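Local atomic coordinates of BH1478 protein (Bacillus halodurans, PDB entry 2QUP), a protein that is of unknown function, belongs to the uncharacterised DUF327 family and folds as a mostly helical single chain. Residues K125-D128 / I129-M132; G134-K137 / G138-N142. One frame throughout, in Å; residues are numbered along the deposited sequence. Where two conformers were deposited one is given.

Contact 1 of 2, residues K125-D128 / I129-M132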
ATOM      1  N   LYS A 125      -7.132 -21.391   1.554  1.00 56.67           N
ATOM      2  CA  LYS A 125      -8.393 -20.950   2.155  1.00 50.35           C
ATOM      3  C   LYS A 125      -8.678 -19.462   1.953  1.00 44.82           C
ATOM      4  O   LYS A 125      -7.890 -18.606   2.356  1.00 42.11           O
ATOM      5  CB  LYS A 125      -8.450 -21.328   3.636  1.00 51.90           C
ATOM      6  CG  LYS A 125      -8.923 -22.762   3.868  1.00 60.90           C
ATOM      7  CD  LYS A 125      -9.410 -22.966   5.298  1.00 73.62           C
ATOM      8  CE  LYS A 125      -8.494 -23.899   6.091  1.00 75.34           C
ATOM      9  NZ  LYS A 125      -8.030 -23.275   7.366  1.00 69.54           N
ATOM     10  N   GLY A 126      -9.817 -19.162   1.332  1.00 40.56           N
ATOM     11  CA  GLY A 126     -10.191 -17.791   0.988  1.00 28.18           C
ATOM     12  C   GLY A 126     -10.198 -16.805   2.149  1.00 29.52           C
ATOM     13  O   GLY A 126      -9.885 -15.649   1.956  1.00 27.50           O
ATOM     14  N   LEU A 127     -10.534 -17.247   3.365  1.00 29.03           N
ATOM     15  CA  LEU A 127     -10.654 -16.307   4.477  1.00 30.53           C
ATOM     16  C   LEU A 127      -9.316 -15.902   5.080  1.00 34.39           C
ATOM     17  O   LEU A 127      -9.128 -14.733   5.452  1.00 39.99           O
ATOM     18  CB  LEU A 127     -11.603 -16.820   5.553  1.00 35.03           C
ATOM     19  CG  LEU A 127     -12.104 -15.809   6.584  1.00 31.78           C
ATOM     20  CD1 LEU A 127     -12.858 -14.650   5.939  1.00 31.54           C
ATOM     21  CD2 LEU A 127     -13.010 -16.566   7.536  1.00 29.95           C
ATOM     22  N   ASP A 128      -8.403 -16.870   5.179  1.00 36.56           N
ATOM     23  CA  ASP A 128      -7.000 -16.626   5.544  1.00 31.21           C
ATOM     24  C   ASP A 128      -6.330 -15.689   4.547  1.00 23.75           C
ATOM     25  O   ASP A 128      -5.639 -14.776   4.950  1.00 30.68           O
ATOM     26  CB  ASP A 128      -6.215 -17.939   5.614  1.00 33.48           C
ATOM     27  CG  ASP A 128      -6.787 -18.921   6.633  1.00 42.22           C
ATOM     28  OD1 ASP A 128      -7.444 -18.503   7.608  1.00 39.70           O
ATOM     29  OD2 ASP A 128      -6.579 -20.132   6.449  1.00 56.03           O
ATOM     30  N   ILE A 129      -6.545 -15.922   3.255  1.00 26.75           N
ATOM     31  CA  ILE A 129      -6.049 -15.021   2.194  1.00 26.87           C
ATOM     32  C   ILE A 129      -6.596 -13.590   2.311  1.00 29.17           C
ATOM     33  O   ILE A 129      -5.848 -12.613   2.237  1.00 28.88           O
ATOM     34  CB  ILE A 129      -6.270 -15.631   0.793  1.00 30.56           C
ATOM     35  CG1 ILE A 129      -5.474 -16.941   0.680  1.00 34.55           C
ATOM     36  CG2 ILE A 129      -5.896 -14.649  -0.315  1.00 23.28           C
ATOM     37  CD1 ILE A 129      -5.248 -17.456  -0.712  1.00 49.54           C
ATOM     38  N   LEU A 130      -7.903 -13.486   2.549  1.00 30.00           N
ATOM     39  CA  LEU A 130      -8.543 -12.236   2.925  1.00 24.65           C
ATOM     40  C   LEU A 130      -7.878 -11.527   4.103  1.00 24.93           C
ATOM     41  O   LEU A 130      -7.607 -10.321   4.032  1.00 19.86           O
ATOM     42  CB  LEU A 130     -10.035 -12.465   3.176  1.00 22.00           C
ATOM     43  CG  LEU A 130     -11.004 -11.296   3.123  1.00 34.69           C
ATOM     44  CD1 LEU A 130     -10.792 -10.450   1.833  1.00 22.35           C
ATOM     45  CD2 LEU A 130     -12.403 -11.875   3.197  1.00 23.83           C
ATOM     46  N   ASN A 131      -7.594 -12.262   5.180  1.00 23.25           N
ATOM     47  CA  ASN A 131      -6.909 -11.697   6.348  1.00 24.32           C
ATOM     48  C   ASN A 131      -5.539 -11.148   6.022  1.00 26.29           C
ATOM     49  O   ASN A 131      -5.205 -10.045   6.454  1.00 33.58           O
ATOM     50  CB  ASN A 131      -6.810 -12.714   7.478  1.00 26.17           C
ATOM     51  CG  ASN A 131      -8.169 -13.053   8.067  1.00 50.96           C
ATOM     52  OD1 ASN A 131      -9.004 -12.172   8.296  1.00 62.65           O
ATOM     53  ND2 ASN A 131      -8.401 -14.337   8.310  1.00 65.49           N
ATOM     54  N   MET A 132      -4.794 -11.909   5.212  1.00 30.18           N
ATOM     55  CA  MET A 132      -3.442 -11.549   4.787  0.50 25.65           C
ATOM     56  C   MET A 132      -3.435 -10.249   3.995  1.00 29.96           C
ATOM     57  O   MET A 132      -2.565  -9.397   4.197  1.00 33.65           O
ATOM     58  CB  MET A 132      -2.820 -12.673   3.941  0.50 28.03           C
ATOM     59  CG  MET A 132      -2.450 -13.949   4.713  0.50 26.48           C
ATOM     60  SD  MET A 132      -2.055 -15.341   3.617  0.50 24.19           S
ATOM     61  CE  MET A 132      -2.409 -16.744   4.694  0.50 23.38           C
TER
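The first two turns of helix 126-144 are laid down here, with Lys-125 in the N-cap position just ahead of them. Its carbonyl starts the i to i+4 pattern: Ile-129 N donates to Lys-125 O over 3.1 Å, at an N-H...O angle of 172°. Bonds from Leu-130 N to Gly-126 O, from Asn-131 N to Leu-127 O and from Met-132 N to Asp-128 O continue it. Around this backbone the side chains meet lightly. Leu-127 and Leu-130, each with CG swung opposite the backbone N (chi1 -165° and -159°), cross at a slant, and Leu-127 CD1 reaches Leu-130 CD2 at 3.9 Å. On another side of the helix, Ile-129 CG1 lies 3.4 Å from Lys-125 O, against the carbonyl that its own N-H uses. The carboxylate of Asp-128 faces the cap residue: Lys-125 NZ lies 3.6 Å from Asp-128 OD2, a salt bridge that ties the N-cap side chain to the first turn. This carboxylate, close to the N-terminal end, probably also interacts favourably with the helix dipole. Ile-129 is the buried residue of the group; its side chain packs on Val-119 of helix 98-120, while Met-132 touches Leu-115 and Ala-118 of the same helix. Leu-130 turns to helix 27-60, against Lys-55 and Ser-58.

Contact 2 of 2, residues G134-K137 / G138-N142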
ATOM      1  N   GLY A 134      -5.694  -7.949   4.258  1.00 20.45           N
ATOM      2  CA  GLY A 134      -6.273  -6.895   5.079  1.00 26.94           C
ATOM      3  C   GLY A 134      -5.206  -6.353   6.003  1.00 23.01           C
ATOM      4  O   GLY A 134      -5.233  -5.191   6.373  1.00 29.41           O
ATOM      5  N   GLU A 135      -4.258  -7.225   6.351  1.00 28.24           N
ATOM      6  CA  GLU A 135      -3.049  -6.879   7.090  1.00 24.17           C
ATOM      7  C   GLU A 135      -2.147  -5.991   6.287  1.00 22.09           C
ATOM      8  O   GLU A 135      -1.651  -5.003   6.786  1.00 27.44           O
ATOM      9  CB  GLU A 135      -2.257  -8.130   7.346  1.00 26.13           C
ATOM     10  CG  GLU A 135      -2.441  -8.683   8.706  1.00 36.57           C
ATOM     11  CD  GLU A 135      -1.323  -9.612   9.052  1.00 55.64           C
ATOM     12  OE1 GLU A 135      -1.552 -10.836   9.001  1.00 58.45           O
ATOM     13  OE2 GLU A 135      -0.206  -9.116   9.341  1.00 62.49           O
ATOM     14  N   ILE A 136      -1.900  -6.411   5.059  1.00 14.41           N
ATOM     15  CA  ILE A 136      -1.093  -5.649   4.108  1.00 22.88           C
ATOM     16  C   ILE A 136      -1.663  -4.260   3.985  1.00 11.90           C
ATOM     17  O   ILE A 136      -0.931  -3.293   4.178  1.00 34.76           O
ATOM     18  CB  ILE A 136      -0.989  -6.376   2.739  1.00 18.20           C
ATOM     19  CG1 ILE A 136      -0.089  -7.614   2.902  1.00 15.35           C
ATOM     20  CG2 ILE A 136      -0.443  -5.422   1.624  1.00 17.57           C
ATOM     21  CD1 ILE A 136      -0.343  -8.753   1.900  1.00 22.18           C
ATOM     22  N   LYS A 137      -2.973  -4.156   3.704  1.00 17.38           N
ATOM     23  CA  LYS A 137      -3.650  -2.846   3.570  1.00 16.37           C
ATOM     24  C   LYS A 137      -3.425  -2.003   4.822  1.00 28.71           C
ATOM     25  O   LYS A 137      -3.109  -0.820   4.721  1.00 17.46           O
ATOM     26  CB  LYS A 137      -5.154  -3.006   3.350  1.00 23.53           C
ATOM     27  CG  LYS A 137      -5.898  -1.689   3.207  1.00 18.77           C
ATOM     28  CD  LYS A 137      -7.393  -1.818   3.425  1.00 23.30           C
ATOM     29  CE  LYS A 137      -8.073  -0.484   3.073  1.00 31.56           C
ATOM     30  NZ  LYS A 137      -9.538  -0.625   2.823  1.00 24.89           N
ATOM     31  N   GLY A 138      -3.543  -2.630   5.996  1.00 15.56           N
ATOM     32  CA  GLY A 138      -3.245  -1.968   7.264  1.00 22.92           C
ATOM     33  C   GLY A 138      -1.847  -1.388   7.364  1.00 30.33           C
ATOM     34  O   GLY A 138      -1.669  -0.253   7.790  1.00 37.01           O
ATOM     35  N   LEU A 139      -0.849  -2.156   6.949  1.00 24.00           N
ATOM     36  CA  LEU A 139       0.490  -1.618   6.804  1.00 23.14           C
ATOM     37  C   LEU A 139       0.545  -0.505   5.731  1.00 20.69           C
ATOM     38  O   LEU A 139       1.163   0.547   5.944  1.00 25.75           O
ATOM     39  CB  LEU A 139       1.474  -2.744   6.504  1.00 24.67           C
ATOM     40  CG  LEU A 139       1.580  -3.816   7.607  1.00 29.13           C
ATOM     41  CD1 LEU A 139       2.304  -5.058   7.116  1.00 33.47           C
ATOM     42  CD2 LEU A 139       2.270  -3.251   8.815  1.00 23.59           C
ATOM     43  N   LEU A 140      -0.115  -0.722   4.608  1.00 24.57           N
ATOM     44  CA  LEU A 140       0.013   0.203   3.453  1.00 15.72           C
ATOM     45  C   LEU A 140      -0.423   1.631   3.722  1.00 28.48           C
ATOM     46  O   LEU A 140       0.202   2.615   3.259  1.00 23.35           O
ATOM     47  CB  LEU A 140      -0.794  -0.323   2.271  1.00 22.88           C
ATOM     48  CG  LEU A 140      -0.208  -1.420   1.372  1.00 24.83           C
ATOM     49  CD1 LEU A 140      -1.208  -1.750   0.289  1.00 10.24           C
ATOM     50  CD2 LEU A 140       1.139  -1.056   0.759  1.00 21.40           C
ATOM     51  N   ILE A 141      -1.542   1.758   4.421  1.00 20.49           N
ATOM     52  CA  ILE A 141      -2.093   3.083   4.695  1.00 29.85           C
ATOM     53  C   ILE A 141      -1.237   3.851   5.715  1.00 29.79           C
ATOM     54  O   ILE A 141      -1.275   5.074   5.771  1.00 37.21           O
ATOM     55  CB  ILE A 141      -3.591   3.021   5.118  1.00 29.19           C
ATOM     56  CG1 ILE A 141      -3.776   2.138   6.351  1.00 32.50           C
ATOM     57  CG2 ILE A 141      -4.477   2.514   3.979  1.00 29.17           C
ATOM     58  CD1 ILE A 141      -5.194   2.109   6.882  1.00 34.90           C
ATOM     59  N   ASN A 142      -0.468   3.123   6.523  1.00 37.30           N
ATOM     60  CA  ASN A 142       0.452   3.741   7.474  1.00 33.68           C
ATOM     61  C   ASN A 142       1.771   4.238   6.879  1.00 36.77           C
ATOM     62  O   ASN A 142       2.570   4.833   7.597  1.00 36.85           O
ATOM     63  CB  ASN A 142       0.795   2.769   8.578  1.00 34.66           C
ATOM     64  CG  ASN A 142      -0.392   2.393   9.421  1.00 41.56           C
ATOM     65  OD1 ASN A 142      -1.344   3.151   9.560  1.00 42.28           O
ATOM     66  ND2 ASN A 142      -0.330   1.212  10.010  1.00 50.36           N
TER
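Ile-136 and Leu-140, one helical turn apart, lie side by side and point the same way, and this pair carries the side-chain contact. The touching branch of Ile-136 is CG2, which sits opposite the backbone N because chi1 is -71°; it meets Leu-140 CD1 at 4.0 Å. Leu-140 CG is just as near to that methyl, so the leucine lies alongside the isoleucine with its branch point as well as one methyl. Beneath them the backbone bond from Leu-140 N to Ile-136 O is short, 2.7 Å.

The other side chains fan out around the helix. Leu-139 is applied to the preceding turn, its CG 3.5 Å from Glu-135 O, the carbonyl that also accepts the N-H of Leu-139. Ile-141 has CG1 placed between the backbone N and the carbonyl carbon (chi1 58°), which brings CG1 to 3.4 Å from Lys-137 O. Lys-137 leaves the helix as a fully extended chain. At Gly-138 the N-H reaches Gly-134 O over 3.1 Å, but from above the carbonyl plane, 38° out of it.

The paired aliphatic face is turned into the helical bundle. Ile-136 packs on Tyr-69 of helix 63-88 and on Leu-112 and Leu-115 of helix 98-120, whereas Leu-140 meets Val-73, Phe-76 and Val-77 of helix 63-88 and also Met-47 of helix 27-60, and so sits between two helices. Were Leu-140 cut back to an alanine, Ile-136 CG2 would probably lose its neighbour along the helix and a gap would open toward Phe-76, Val-77 and Met-47. On the flank facing helix 27-60, Lys-137 and Ile-141 touch Met-47 as well, and Lys-137 NZ forms a salt bridge with Asp-51.

In the fold
Both contacts belong to helix 126-144 and follow in series, their centres 14 Å apart. Contact 1, its centre about 17 Å from the centre of the chain, is a surface contact at the start of the helix with one buried residue among eight; contact 2, its centre about 6 Å from that of the chain, is partly buried and has two. The chemistry follows the place: at 125-132 a salt bridge stays within the first turn, whereas at 134-142 the lysine reaches across to helix 27-60 and an aliphatic pair faces inward. Helices 27-60 and 98-120 flank both contacts, Leu-115 meeting Met-132 in one and Ile-136 in the other, while helix 63-88 packs against contact 2.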